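Local coordinates for protein dihydropteridine reductase (Caenorhabditis elegans, PDB 1OOE) that probably catalyses the NADH- or NADPH-dependent reduction of quinonoid dihydrobiopterin to tetrahydrobiopterin, as a homodimeric member of the short-chain dehydrogenase/reductase family, at residues 49-52 with 53-57; 62-65 with 66-70; 90-93 with 94-97; 150-153 with 154-158; 197-200 with 201-205. All coordinates share one frame; numbering follows the deposited sequence. Where two conformers were deposited one is given.

Contact 1: residues 49-52 with 53-57; sequences GNKN and WTEQE
N52 OD1 receives the backbone N-H of E55 at an N-to-O distance of 2.8 Å, and the donor lies nearly in line with the amide C=O. The torsion that permits this is chi1 of N52, 59°, which seats CG in the gap between the two main-chain branches of CA and swings the amide over the first helical turn. E55 answers in the other direction. Its CG stands beside its own backbone N and its chain then runs out extended, bringing OE1 to within 2.9 Å of N52 N in an almost straight bond of 171°, received on the anti lone pair. These reciprocal side-chain-to-backbone bonds define a capping box, with N52 as the N-cap of helix 53-68, the helix of the Rossmann-type crossover from strand 43-46 to strand 73-78. The two side chains cross at about a right angle, with CG of E55 only 3.0 Å from OD1 of N52. Although N52 ND2 is 3.2 Å from E55 OE1, the angle there is too poor for a bond. N52 O in turn accepts Q56 N at 2.8 Å, the first i to i+4 bond of the helix. Q56 NE2 reaches back to K51 O at 3.3 Å, a weak bond. On the flank, K51 CB rests against E55 CB at 3.6 Å, but the lysine tip leads away, leaving NZ 6.5 Å from E55 OE2. W53 turns from the loop to stack on W106 of helix 93-118 and to pack on V94 of the second subunit, whose K95 meets T54.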
loop_
_atom_site.group_PDB
_atom_site.type_symbol
_atom_site.label_atom_id
_atom_site.label_comp_id
_atom_site.label_asym_id
_atom_site.label_seq_id
_atom_site.Cartn_x
_atom_site.Cartn_y
_atom_site.Cartn_z
ATOM N N GLY A 49 6.060 -18.892 7.066
ATOM C CA GLY A 49 4.868 -18.076 6.924
ATOM C C GLY A 49 4.193 -17.647 8.211
ATOM O O GLY A 49 3.376 -16.724 8.198
ATOM N N ASN A 50 4.524 -18.300 9.322
ATOM C CA ASN A 50 3.920 -17.961 10.610
ATOM C C ASN A 50 4.593 -16.770 11.288
ATOM O O ASN A 50 4.014 -16.152 12.185
ATOM C CB ASN A 50 3.960 -19.167 11.559
ATOM C CG ASN A 50 3.136 -20.336 11.055
ATOM O OD1 ASN A 50 1.973 -20.177 10.680
ATOM N ND2 ASN A 50 3.733 -21.525 11.052
ATOM N N LYS A 51 5.812 -16.447 10.863
ATOM C CA LYS A 51 6.551 -15.326 11.440
ATOM C C LYS A 51 6.049 -13.985 10.909
ATOM O O LYS A 51 5.504 -13.915 9.800
ATOM C CB LYS A 51 8.047 -15.478 11.136
ATOM C CG LYS A 51 8.651 -16.722 11.767
ATOM C CD LYS A 51 10.148 -16.791 11.566
ATOM C CE LYS A 51 10.746 -17.938 12.366
ATOM N NZ LYS A 51 12.229 -17.917 12.301
ATOM N N ASN A 52 6.217 -12.925 11.701
ATOM C CA ASN A 52 5.771 -11.601 11.269
ATOM C C ASN A 52 6.751 -10.989 10.271
ATOM O O ASN A 52 7.759 -11.606 9.932
ATOM C CB ASN A 52 5.543 -10.654 12.467
ATOM C CG ASN A 52 6.788 -10.441 13.312
ATOM O OD1 ASN A 52 7.883 -10.224 12.795
ATOM N ND2 ASN A 52 6.614 -10.477 14.631
ATOM N N TRP A 53 6.452 -9.780 9.805
ATOM C CA TRP A 53 7.275 -9.108 8.802
ATOM C C TRP A 53 8.747 -8.971 9.186
ATOM O O TRP A 53 9.625 -9.393 8.435
ATOM C CB TRP A 53 6.697 -7.722 8.495
ATOM C CG TRP A 53 7.048 -7.176 7.128
ATOM C CD1 TRP A 53 7.991 -7.656 6.256
ATOM C CD2 TRP A 53 6.465 -6.032 6.494
ATOM N NE1 TRP A 53 8.025 -6.876 5.118
ATOM C CE2 TRP A 53 7.099 -5.873 5.240
ATOM C CE3 TRP A 53 5.465 -5.124 6.865
ATOM C CZ2 TRP A 53 6.765 -4.840 4.356
ATOM C CZ3 TRP A 53 5.132 -4.102 5.991
ATOM C CH2 TRP A 53 5.781 -3.967 4.749
ATOM N N THR A 54 9.019 -8.384 10.350
ATOM C CA THR A 54 10.401 -8.203 10.783
ATOM C C THR A 54 11.099 -9.534 11.058
ATOM O O THR A 54 12.295 -9.674 10.807
ATOM C CB THR A 54 10.493 -7.280 12.030
ATOM O OG1 THR A 54 9.638 -7.775 13.068
ATOM C CG2 THR A 54 10.079 -5.862 11.669
ATOM N N GLU A 55 10.357 -10.516 11.563
ATOM C CA GLU A 55 10.946 -11.827 11.825
ATOM C C GLU A 55 11.328 -12.470 10.492
ATOM O O GLU A 55 12.379 -13.101 10.376
ATOM C CB GLU A 55 9.959 -12.728 12.582
ATOM C CG GLU A 55 9.676 -12.285 14.016
ATOM C CD GLU A 55 8.678 -13.192 14.723
ATOM O OE1 GLU A 55 7.599 -13.460 14.149
ATOM O OE2 GLU A 55 8.966 -13.632 15.857
ATOM N N GLN A 56 10.474 -12.312 9.483
ATOM C CA GLN A 56 10.766 -12.874 8.169
ATOM C C GLN A 56 11.979 -12.184 7.555
ATOM O O GLN A 56 12.845 -12.841 6.975
ATOM C CB GLN A 56 9.557 -12.739 7.238
ATOM C CG GLN A 56 8.633 -13.948 7.246
ATOM C CD GLN A 56 7.533 -13.834 6.211
ATOM O OE1 GLN A 56 7.769 -13.381 5.091
ATOM N NE2 GLN A 56 6.324 -14.254 6.575
ATOM N N GLU A 57 12.045 -10.860 7.685
ATOM C CA GLU A 57 13.179 -10.116 7.148
ATOM C C GLU A 57 14.477 -10.644 7.750
ATOM O O GLU A 57 15.412 -10.999 7.033
ATOM C CB GLU A 57 13.077 -8.618 7.472
ATOM C CG GLU A 57 14.357 -7.867 7.089
ATOM C CD GLU A 57 14.458 -6.469 7.665
ATOM O OE1 GLU A 57 13.896 -6.213 8.750
ATOM O OE2 GLU A 57 15.130 -5.628 7.034
#

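Contact 2: residues 62-65 with 66-70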
loop_
_atom_site.group_PDB
_atom_site.type_symbol
_atom_site.label_atom_id
_atom_site.label_comp_id
_atom_site.label_asym_id
_atom_site.label_seq_id
_atom_site.Cartn_x
_atom_site.Cartn_y
_atom_site.Cartn_z
ATOM N N GLU A 62 19.500 -13.295 7.129
ATOM C CA GLU A 62 20.558 -14.095 7.738
ATOM C C GLU A 62 20.930 -15.271 6.850
ATOM O O GLU A 62 22.109 -15.526 6.615
ATOM C CB GLU A 62 20.130 -14.614 9.117
ATOM C CG GLU A 62 19.876 -13.526 10.146
ATOM C CD GLU A 62 19.476 -14.080 11.505
ATOM O OE1 GLU A 62 18.695 -15.057 11.548
ATOM O OE2 GLU A 62 19.930 -13.530 12.529
ATOM N N GLN A 63 19.921 -15.983 6.355
ATOM C CA GLN A 63 20.157 -17.143 5.503
ATOM C C GLN A 63 20.810 -16.788 4.177
ATOM O O GLN A 63 21.676 -17.517 3.689
ATOM C CB GLN A 63 18.846 -17.872 5.224
ATOM C CG GLN A 63 18.216 -18.518 6.435
ATOM C CD GLN A 63 16.922 -19.210 6.080
ATOM O OE1 GLN A 63 16.920 -20.221 5.376
ATOM N NE2 GLN A 63 15.811 -18.657 6.545
ATOM N N THR A 64 20.392 -15.676 3.584
ATOM C CA THR A 64 20.960 -15.268 2.304
ATOM C C THR A 64 22.422 -14.852 2.466
ATOM O O THR A 64 23.265 -15.171 1.619
ATOM C CB THR A 64 20.150 -14.112 1.684
ATOM O OG1 THR A 64 18.800 -14.550 1.469
ATOM C CG2 THR A 64 20.752 -13.687 0.348
ATOM N N ALA A 65 22.722 -14.152 3.554
ATOM C CA ALA A 65 24.088 -13.714 3.815
ATOM C C ALA A 65 24.998 -14.912 4.070
ATOM O O ALA A 65 26.150 -14.928 3.633
ATOM C CB ALA A 65 24.119 -12.765 5.009
ATOM N N SER A 66 24.484 -15.914 4.777
ATOM C CA SER A 66 25.271 -17.108 5.069
ATOM C C SER A 66 25.611 -17.850 3.778
ATOM O O SER A 66 26.691 -18.428 3.645
ATOM C CB SER A 66 24.496 -18.040 6.006
ATOM O OG SER A 66 25.247 -19.205 6.307
ATOM N N SER A 67 24.688 -17.827 2.824
ATOM C CA SER A 67 24.895 -18.501 1.552
ATOM C C SER A 67 25.820 -17.745 0.597
ATOM O O SER A 67 26.668 -18.350 -0.059
ATOM C CB SER A 67 23.547 -18.745 0.867
ATOM O OG SER A 67 23.723 -19.315 -0.417
ATOM N N LEU A 68 25.665 -16.428 0.527
ATOM C CA LEU A 68 26.472 -15.614 -0.380
ATOM C C LEU A 68 27.899 -15.301 0.063
ATOM O O LEU A 68 28.807 -15.238 -0.766
ATOM C CB LEU A 68 25.745 -14.298 -0.679
ATOM C CG LEU A 68 24.448 -14.415 -1.486
ATOM C CD1 LEU A 68 23.821 -13.041 -1.617
ATOM C CD2 LEU A 68 24.731 -15.003 -2.863
ATOM N N GLN A 69 28.101 -15.112 1.363
ATOM C CA GLN A 69 29.424 -14.772 1.878
ATOM C C GLN A 69 29.959 -13.541 1.132
ATOM O O GLN A 69 29.350 -12.472 1.184
ATOM C CB GLN A 69 30.386 -15.959 1.730
ATOM C CG GLN A 69 30.043 -17.172 2.605
ATOM C CD GLN A 69 30.069 -16.859 4.094
ATOM O OE1 GLN A 69 31.055 -16.330 4.615
ATOM N NE2 GLN A 69 28.986 -17.194 4.789
ATOM N N GLY A 70 31.077 -13.687 0.425
ATOM C CA GLY A 70 31.643 -12.554 -0.290
ATOM C C GLY A 70 31.147 -12.305 -1.705
ATOM O O GLY A 70 31.718 -11.487 -2.430
HETATM O O HOH W 1 27.633 -12.709 3.308
#
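L68 lies alongside T64 one helical turn earlier, both side chains pointing the same way. From the root outward, L68 CB is 3.5 Å from T64 O, and CG comes slightly closer to that same oxygen at 3.4 Å, so the start of the leucine is laid over the carbonyl that its own backbone N engages at 2.9 Å. At the tip, CD1 leaves the backbone and meets the methyl CG2 of T64 at 3.7 Å. Two torsions make this meeting possible. L68 keeps CG beside its backbone N (chi1 -67°), while T64 has CG2 anti to its N, which puts the methyl toward the following turn and lets OG1 bond back to I60 O. The next turn closes the helix. Q69 N still donates to A65 O at 3.0 Å, yet Q69 has a positive phi of 54° and takes the chain out of the helix. Its side chain bends at chi2 and folds back, so that NE2 donates to S66 O at 2.8 Å in a nearly straight bond lying in the amide plane of Q69. A water donates to both A65 O and Q69 O, 2.7 Å from the former, and so ties the last turn to the departing chain. This is the C-terminal end of helix 53-68 in the Rossmann-type fold. T64 and L68 form its inward side, set between H118 of helix 93-118 and the sheet residues I7, L31 and I33, while S67 OG bonds to S43 OG at the start of the edge strand 43-46.

Contact 3: residues 90-93 with 94-97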
loop_
_atom_site.group_PDB
_atom_site.type_symbol
_atom_site.label_atom_id
_atom_site.label_comp_id
_atom_site.label_asym_id
_atom_site.label_seq_id
_atom_site.Cartn_x
_atom_site.Cartn_y
_atom_site.Cartn_z
ATOM N N SER A 90 -17.720 -6.980 1.612
ATOM C CA SER A 90 -17.431 -8.403 1.754
ATOM C C SER A 90 -17.112 -8.720 3.206
ATOM O O SER A 90 -16.494 -7.916 3.904
ATOM C CB SER A 90 -16.234 -8.799 0.890
ATOM O OG SER A 90 -15.749 -10.073 1.280
ATOM N N LYS A 91 -17.526 -9.898 3.659
ATOM C CA LYS A 91 -17.271 -10.303 5.034
ATOM C C LYS A 91 -15.769 -10.369 5.301
ATOM O O LYS A 91 -15.311 -10.037 6.395
ATOM C CB LYS A 91 -17.907 -11.669 5.311
ATOM C CG LYS A 91 -17.710 -12.162 6.737
ATOM C CD LYS A 91 -18.471 -13.454 7.003
ATOM C CE LYS A 91 -17.975 -14.597 6.130
ATOM N NZ LYS A 91 -18.723 -15.855 6.413
ATOM N N ASP A 92 -15.009 -10.785 4.293
ATOM C CA ASP A 92 -13.562 -10.904 4.430
ATOM C C ASP A 92 -12.771 -9.767 3.780
ATOM O O ASP A 92 -11.645 -9.976 3.331
ATOM C CB ASP A 92 -13.085 -12.239 3.851
ATOM C CG ASP A 92 -13.737 -13.432 4.518
ATOM O OD1 ASP A 92 -13.777 -13.474 5.764
ATOM O OD2 ASP A 92 -14.203 -14.335 3.792
ATOM N N PHE A 93 -13.354 -8.573 3.730
ATOM C CA PHE A 93 -12.672 -7.420 3.142
ATOM C C PHE A 93 -11.316 -7.207 3.814
ATOM O O PHE A 93 -10.284 -7.142 3.140
ATOM C CB PHE A 93 -13.546 -6.157 3.282
ATOM C CG PHE A 93 -12.790 -4.855 3.109
ATOM C CD1 PHE A 93 -12.005 -4.622 1.982
ATOM C CD2 PHE A 93 -12.880 -3.858 4.077
ATOM C CE1 PHE A 93 -11.318 -3.417 1.824
ATOM C CE2 PHE A 93 -12.198 -2.646 3.930
ATOM C CZ PHE A 93 -11.415 -2.427 2.799
ATOM N N VAL A 94 -11.318 -7.114 5.141
ATOM C CA VAL A 94 -10.081 -6.895 5.887
ATOM C C VAL A 94 -9.185 -8.130 5.924
ATOM O O VAL A 94 -7.969 -8.031 5.725
ATOM C CB VAL A 94 -10.376 -6.433 7.334
ATOM C CG1 VAL A 94 -9.088 -6.369 8.136
ATOM C CG2 VAL A 94 -11.035 -5.057 7.307
ATOM N N LYS A 95 -9.783 -9.289 6.183
ATOM C CA LYS A 95 -9.036 -10.540 6.236
ATOM C C LYS A 95 -8.215 -10.732 4.964
ATOM O O LYS A 95 -7.028 -11.066 5.016
ATOM C CB LYS A 95 -9.999 -11.718 6.401
ATOM C CG LYS A 95 -9.325 -13.080 6.365
ATOM C CD LYS A 95 -10.355 -14.185 6.507
ATOM C CE LYS A 95 -9.711 -15.557 6.542
ATOM N NZ LYS A 95 -10.745 -16.629 6.623
ATOM N N ASN A 96 -8.856 -10.529 3.819
ATOM C CA ASN A 96 -8.180 -10.682 2.541
ATOM C C ASN A 96 -7.201 -9.549 2.275
ATOM O O ASN A 96 -6.151 -9.766 1.671
ATOM C CB ASN A 96 -9.205 -10.797 1.415
ATOM C CG ASN A 96 -10.001 -12.085 1.499
ATOM O OD1 ASN A 96 -9.629 -13.005 2.230
ATOM N ND2 ASN A 96 -11.092 -12.165 0.744
ATOM N N ALA A 97 -7.535 -8.345 2.730
ATOM C CA ALA A 97 -6.641 -7.208 2.551
ATOM C C ALA A 97 -5.337 -7.529 3.282
ATOM O O ALA A 97 -4.246 -7.240 2.787
ATOM C CB ALA A 97 -7.270 -5.939 3.124
HETATM O O HOH W 2 -12.413 -9.277 7.648
HETATM O O HOH W 3 -14.301 -7.088 6.447
#
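N96 folds its side chain back over the carbonyl of D92, one turn earlier, and this is the dense part of the contact. N96 N donates to D92 O at 2.9 Å, and CG of N96 sits 3.2 Å from the same oxygen. ND2 also passes near D92 O but at a poor angle for a bond; its hydrogen goes instead to G85 O. An alanine here has no amide to offer G85 O, and the loop carrying that carbonyl would probably be held less firmly against the start of the helix. Beside it, F93 carries its ring trans to the main-chain nitrogen (chi1 162°), which places CD2 3.9 Å from V94 CG2. The solvent side, formed by D92 and K95, is much looser. D92 occupies the N-cap position, yet its carboxylate makes no capping bond; it lies alongside K95, with OD1 3.6 Å from CD and 4.5 Å from NZ, too long for a salt bridge. The rest of the looser part is lined by waters, which accept from two early N-H groups: one from K95 N at 3.0 Å, another from V94 N at 3.3 Å, and both lie close to K91 O. The chain arrives here through a type I turn from S90 to F93, reinforced by an ST turn in which S90 OG accepts D92 N at 3.2 Å. Helix 93-118, a long interface helix of the short-chain dehydrogenase/reductase fold, starts with F93 on I141 and A97 on M145 of helix 141-158, while A97 packs on W53 of the second subunit and F93 on its K113.

Contact 4: residues 150-153 with 154-158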
loop_
_atom_site.group_PDB
_atom_site.type_symbol
_atom_site.label_atom_id
_atom_site.label_comp_id
_atom_site.label_asym_id
_atom_site.label_seq_id
_atom_site.Cartn_x
_atom_site.Cartn_y
_atom_site.Cartn_z
ATOM N N VAL A 150 3.107 -1.571 -3.970
ATOM C CA VAL A 150 4.275 -2.102 -4.677
ATOM C C VAL A 150 4.648 -1.156 -5.821
ATOM O O VAL A 150 5.827 -0.922 -6.081
ATOM C CB VAL A 150 4.016 -3.531 -5.235
ATOM C CG1 VAL A 150 5.198 -3.984 -6.104
ATOM C CG2 VAL A 150 3.830 -4.508 -4.081
ATOM N N HIS A 151 3.647 -0.606 -6.502
ATOM C CA HIS A 151 3.921 0.329 -7.588
ATOM C C HIS A 151 4.617 1.576 -7.027
ATOM O O HIS A 151 5.548 2.098 -7.641
ATOM C CB HIS A 151 2.627 0.736 -8.301
ATOM C CG HIS A 151 1.996 -0.367 -9.096
ATOM N ND1 HIS A 151 0.883 -0.168 -9.888
ATOM C CD2 HIS A 151 2.316 -1.676 -9.219
ATOM C CE1 HIS A 151 0.546 -1.309 -10.463
ATOM N NE2 HIS A 151 1.400 -2.242 -10.075
ATOM N N HIS A 152 4.184 2.050 -5.862
ATOM C CA HIS A 152 4.813 3.233 -5.282
ATOM C C HIS A 152 6.239 2.917 -4.835
ATOM O O HIS A 152 7.154 3.727 -5.026
ATOM C CB HIS A 152 4.008 3.780 -4.097
ATOM C CG HIS A 152 4.496 5.115 -3.630
ATOM N ND1 HIS A 152 5.494 5.256 -2.689
ATOM C CD2 HIS A 152 4.217 6.364 -4.073
ATOM C CE1 HIS A 152 5.813 6.534 -2.578
ATOM N NE2 HIS A 152 5.055 7.227 -3.409
ATOM N N LEU A 153 6.418 1.733 -4.253
ATOM C CA LEU A 153 7.729 1.282 -3.791
ATOM C C LEU A 153 8.692 1.325 -4.968
ATOM O O LEU A 153 9.849 1.731 -4.836
ATOM C CB LEU A 153 7.627 -0.149 -3.254
ATOM C CG LEU A 153 8.933 -0.916 -3.006
ATOM C CD1 LEU A 153 9.780 -0.201 -1.972
ATOM C CD2 LEU A 153 8.611 -2.318 -2.538
ATOM N N THR A 154 8.200 0.899 -6.125
ATOM C CA THR A 154 9.001 0.899 -7.338
ATOM C C THR A 154 9.513 2.301 -7.660
ATOM O O THR A 154 10.695 2.483 -7.979
ATOM C CB THR A 154 8.170 0.362 -8.519
ATOM O OG1 THR A 154 7.816 -1.001 -8.253
ATOM C CG2 THR A 154 8.965 0.429 -9.819
ATOM N N SER A 155 8.637 3.299 -7.559
ATOM C CA SER A 155 9.045 4.666 -7.866
ATOM C C SER A 155 10.059 5.196 -6.860
ATOM O O SER A 155 10.988 5.904 -7.238
ATOM C CB SER A 155 7.833 5.609 -7.943
ATOM O OG SER A 155 7.276 5.895 -6.670
ATOM N N SER A 156 9.895 4.846 -5.586
ATOM C CA SER A 156 10.834 5.302 -4.562
ATOM C C SER A 156 12.217 4.670 -4.735
ATOM O O SER A 156 13.234 5.337 -4.564
ATOM C CB SER A 156 10.297 4.987 -3.164
ATOM O OG SER A 156 9.142 5.758 -2.879
ATOM N N LEU A 157 12.255 3.386 -5.074
ATOM C CA LEU A 157 13.526 2.688 -5.263
ATOM C C LEU A 157 14.321 3.195 -6.467
ATOM O O LEU A 157 15.558 3.218 -6.441
ATOM C CB LEU A 157 13.284 1.181 -5.412
ATOM C CG LEU A 157 12.703 0.459 -4.193
ATOM C CD1 LEU A 157 12.332 -0.961 -4.576
ATOM C CD2 LEU A 157 13.712 0.460 -3.050
ATOM N N ALA A 158 13.619 3.609 -7.518
ATOM C CA ALA A 158 14.285 4.102 -8.719
ATOM C C ALA A 158 14.891 5.484 -8.505
ATOM O O ALA A 158 15.794 5.891 -9.239
ATOM C CB ALA A 158 13.300 4.140 -9.885
HETATM O O HOH W 4 7.614 4.020 -1.462
#
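This is a buried contact between successive turns of helix 141-158, which packs on helix 93-118 and faces the second subunit, as the corresponding helices do in many short-chain dehydrogenase/reductase dimers. H152 O is gripped twice: S156 N donates at 3.0 Å nearly in line with the C=O, and S155 OG donates at 2.7 Å, in the carbonyl plane on a lone pair. That hydroxyl, tucked in over the main chain (chi1 73°), also lies 4.0 Å above the centre of the H152 imidazole plane. A water 2.7 Å from both H152 ND1 and S156 OG joins those side chains, while H152 NE2 bonds to G135 O and S156 OG to T137 N of the second subunit. A leucine in place of H152 offers no ring nitrogen, so that G135 carbonyl would probably be left without its mate and the water held by one anchor fewer. On another side, L153 CD1 meets L157 CD1 at 3.7 Å, and T154 OG1 lies 2.9 Å from V150 O. S108 and A112 back the two leucines, and T172 OG1 in the sheet bonds to T154 OG1. The chemistry implies a fixed imidazole: ND1 has the water and NE2 the carbonyl across the dimer boundary, which together set the ring's rotation.

Contact 5: residues 197-200 with 201-205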
loop_
_atom_site.group_PDB
_atom_site.type_symbol
_atom_site.label_atom_id
_atom_site.label_comp_id
_atom_site.label_asym_id
_atom_site.label_seq_id
_atom_site.Cartn_x
_atom_site.Cartn_y
_atom_site.Cartn_z
ATOM N N PRO A 197 3.460 -16.363 -22.870
ATOM C CA PRO A 197 4.234 -17.546 -22.483
ATOM C C PRO A 197 5.185 -17.147 -21.361
ATOM O O PRO A 197 5.704 -16.028 -21.356
ATOM C CB PRO A 197 4.996 -17.898 -23.760
ATOM C CG PRO A 197 4.137 -17.346 -24.844
ATOM C CD PRO A 197 3.706 -16.022 -24.278
ATOM N N LEU A 198 5.421 -18.050 -20.417
ATOM C CA LEU A 198 6.321 -17.740 -19.314
ATOM C C LEU A 198 7.730 -17.460 -19.832
ATOM O O LEU A 198 8.455 -16.640 -19.266
ATOM C CB LEU A 198 6.347 -18.894 -18.304
ATOM C CG LEU A 198 4.996 -19.303 -17.692
ATOM C CD1 LEU A 198 5.217 -20.380 -16.641
ATOM C CD2 LEU A 198 4.313 -18.090 -17.071
ATOM N N SER A 199 8.107 -18.128 -20.920
ATOM C CA SER A 199 9.432 -17.949 -21.511
ATOM C C SER A 199 9.684 -16.516 -21.977
ATOM O O SER A 199 10.829 -16.070 -22.028
ATOM C CB SER A 199 9.627 -18.912 -22.691
ATOM O OG SER A 199 8.727 -18.633 -23.749
ATOM N N PHE A 200 8.620 -15.795 -22.319
ATOM C CA PHE A 200 8.765 -14.414 -22.763
ATOM C C PHE A 200 9.370 -13.609 -21.619
ATOM O O PHE A 200 10.236 -12.760 -21.833
ATOM C CB PHE A 200 7.403 -13.823 -23.127
ATOM C CG PHE A 200 7.475 -12.434 -23.710
ATOM C CD1 PHE A 200 7.951 -12.228 -25.002
ATOM C CD2 PHE A 200 7.053 -11.334 -22.970
ATOM C CE1 PHE A 200 8.000 -10.944 -25.552
ATOM C CE2 PHE A 200 7.098 -10.043 -23.508
ATOM C CZ PHE A 200 7.573 -9.850 -24.804
ATOM N N ILE A 201 8.901 -13.890 -20.405
ATOM C CA ILE A 201 9.380 -13.208 -19.208
ATOM C C ILE A 201 10.803 -13.634 -18.848
ATOM O O ILE A 201 11.670 -12.787 -18.615
ATOM C CB ILE A 201 8.445 -13.489 -17.999
ATOM C CG1 ILE A 201 7.017 -13.038 -18.332
ATOM C CG2 ILE A 201 8.961 -12.771 -16.760
ATOM C CD1 ILE A 201 6.886 -11.561 -18.614
ATOM N N SER A 202 11.049 -14.941 -18.808
ATOM C CA SER A 202 12.375 -15.449 -18.465
ATOM C C SER A 202 13.419 -14.906 -19.431
ATOM O O SER A 202 14.509 -14.504 -19.019
ATOM C CB SER A 202 12.392 -16.981 -18.496
ATOM O OG SER A 202 11.472 -17.518 -17.562
ATOM N N GLU A 203 13.076 -14.894 -20.715
ATOM C CA GLU A 203 13.979 -14.391 -21.741
ATOM C C GLU A 203 14.299 -12.915 -21.533
ATOM O O GLU A 203 15.457 -12.502 -21.663
ATOM C CB GLU A 203 13.374 -14.617 -23.129
ATOM C CG GLU A 203 13.572 -16.035 -23.651
ATOM C CD GLU A 203 12.675 -16.359 -24.830
ATOM O OE1 GLU A 203 12.392 -15.448 -25.634
ATOM O OE2 GLU A 203 12.263 -17.530 -24.959
ATOM N N HIS A 204 13.293 -12.111 -21.200
ATOM C CA HIS A 204 13.557 -10.696 -20.984
ATOM C C HIS A 204 14.368 -10.451 -19.722
ATOM O O HIS A 204 15.207 -9.551 -19.688
ATOM C CB HIS A 204 12.258 -9.886 -20.960
ATOM C CG HIS A 204 11.753 -9.536 -22.326
ATOM N ND1 HIS A 204 11.171 -10.462 -23.164
ATOM C CD2 HIS A 204 11.796 -8.374 -23.020
ATOM C CE1 HIS A 204 10.878 -9.885 -24.317
ATOM N NE2 HIS A 204 11.248 -8.618 -24.256
ATOM N N LEU A 205 14.140 -11.247 -18.682
ATOM C CA LEU A 205 14.919 -11.059 -17.464
ATOM C C LEU A 205 16.395 -11.343 -17.745
ATOM O O LEU A 205 17.270 -10.614 -17.274
ATOM C CB LEU A 205 14.414 -11.965 -16.340
ATOM C CG LEU A 205 13.062 -11.594 -15.723
ATOM C CD1 LEU A 205 12.657 -12.651 -14.707
ATOM C CD2 LEU A 205 13.152 -10.220 -15.068
#
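F200 and H204 are brought together by complementary first torsions: F200 sets CG trans to its main-chain nitrogen (chi1 -175°), forward along the helix, and H204 turns CG beside its own N (chi1 -82°), back toward the preceding turn. The imidazole thereby comes over one face of the phenyl ring with CE1 leading, 3.3 Å from F200 CE1 and equally close to CZ, offset toward the rim. The planes meet at 47°, an oblique pairing. The backbone helps hold the imidazole in this pose: H204 ND1 donates to F200 O at 2.8 Å, the oxygen lying off the edge of the ring. H204 N donates to that same oxygen at 3.2 Å, so F200 O receives two donors, which approach from opposite faces of its carbonyl plane. One residue back, E203 N bonds to S199 O at 2.9 Å, and the glutamate chain runs on past this oxygen until OE2 stands 3.7 Å from S199 CB, the carboxylate staying on the exposed side. These turns belong to the N-terminal part of helix 198-210, laid along the C-terminal hairpin of the Rossmann-type sheet: F200 packs on I224, S231 and I233, and H204 on I233. H204 also meets W208, and a MES molecule, probably from the crystallisation liquor, is bound about 4 Å from its side chain. Chemically, donation from ND1 implies a proton on that nitrogen, and the bond, together with the phenyl face, fixes the rotation of the imidazole and which of its edges turns back to the main chain.

Overall arrangement
All five contacts are local, yet they sample different depths of the fold. Contact 4 is the buried one; contact 1 lies at the surface, and contacts 2, 3 and 5 are partly buried. Contacts 1 and 2 share helix 53-68, their centres 18 Å apart, one at each end: a side-chain capping box starts the helix, and a water with a folded-back glutamine finishes it. In contact 3 waters meet early N-H groups of helix 93-118, where contact 1 uses an asparagine amide oxygen. Contacts 1, 3 and 4 all reach the second subunit, W53 of one subunit meeting V94 of the other. Contact 5, 30 Å from contact 1 between centres and across the chain's middle, pairs aromatic rings beside the C-terminal hairpin.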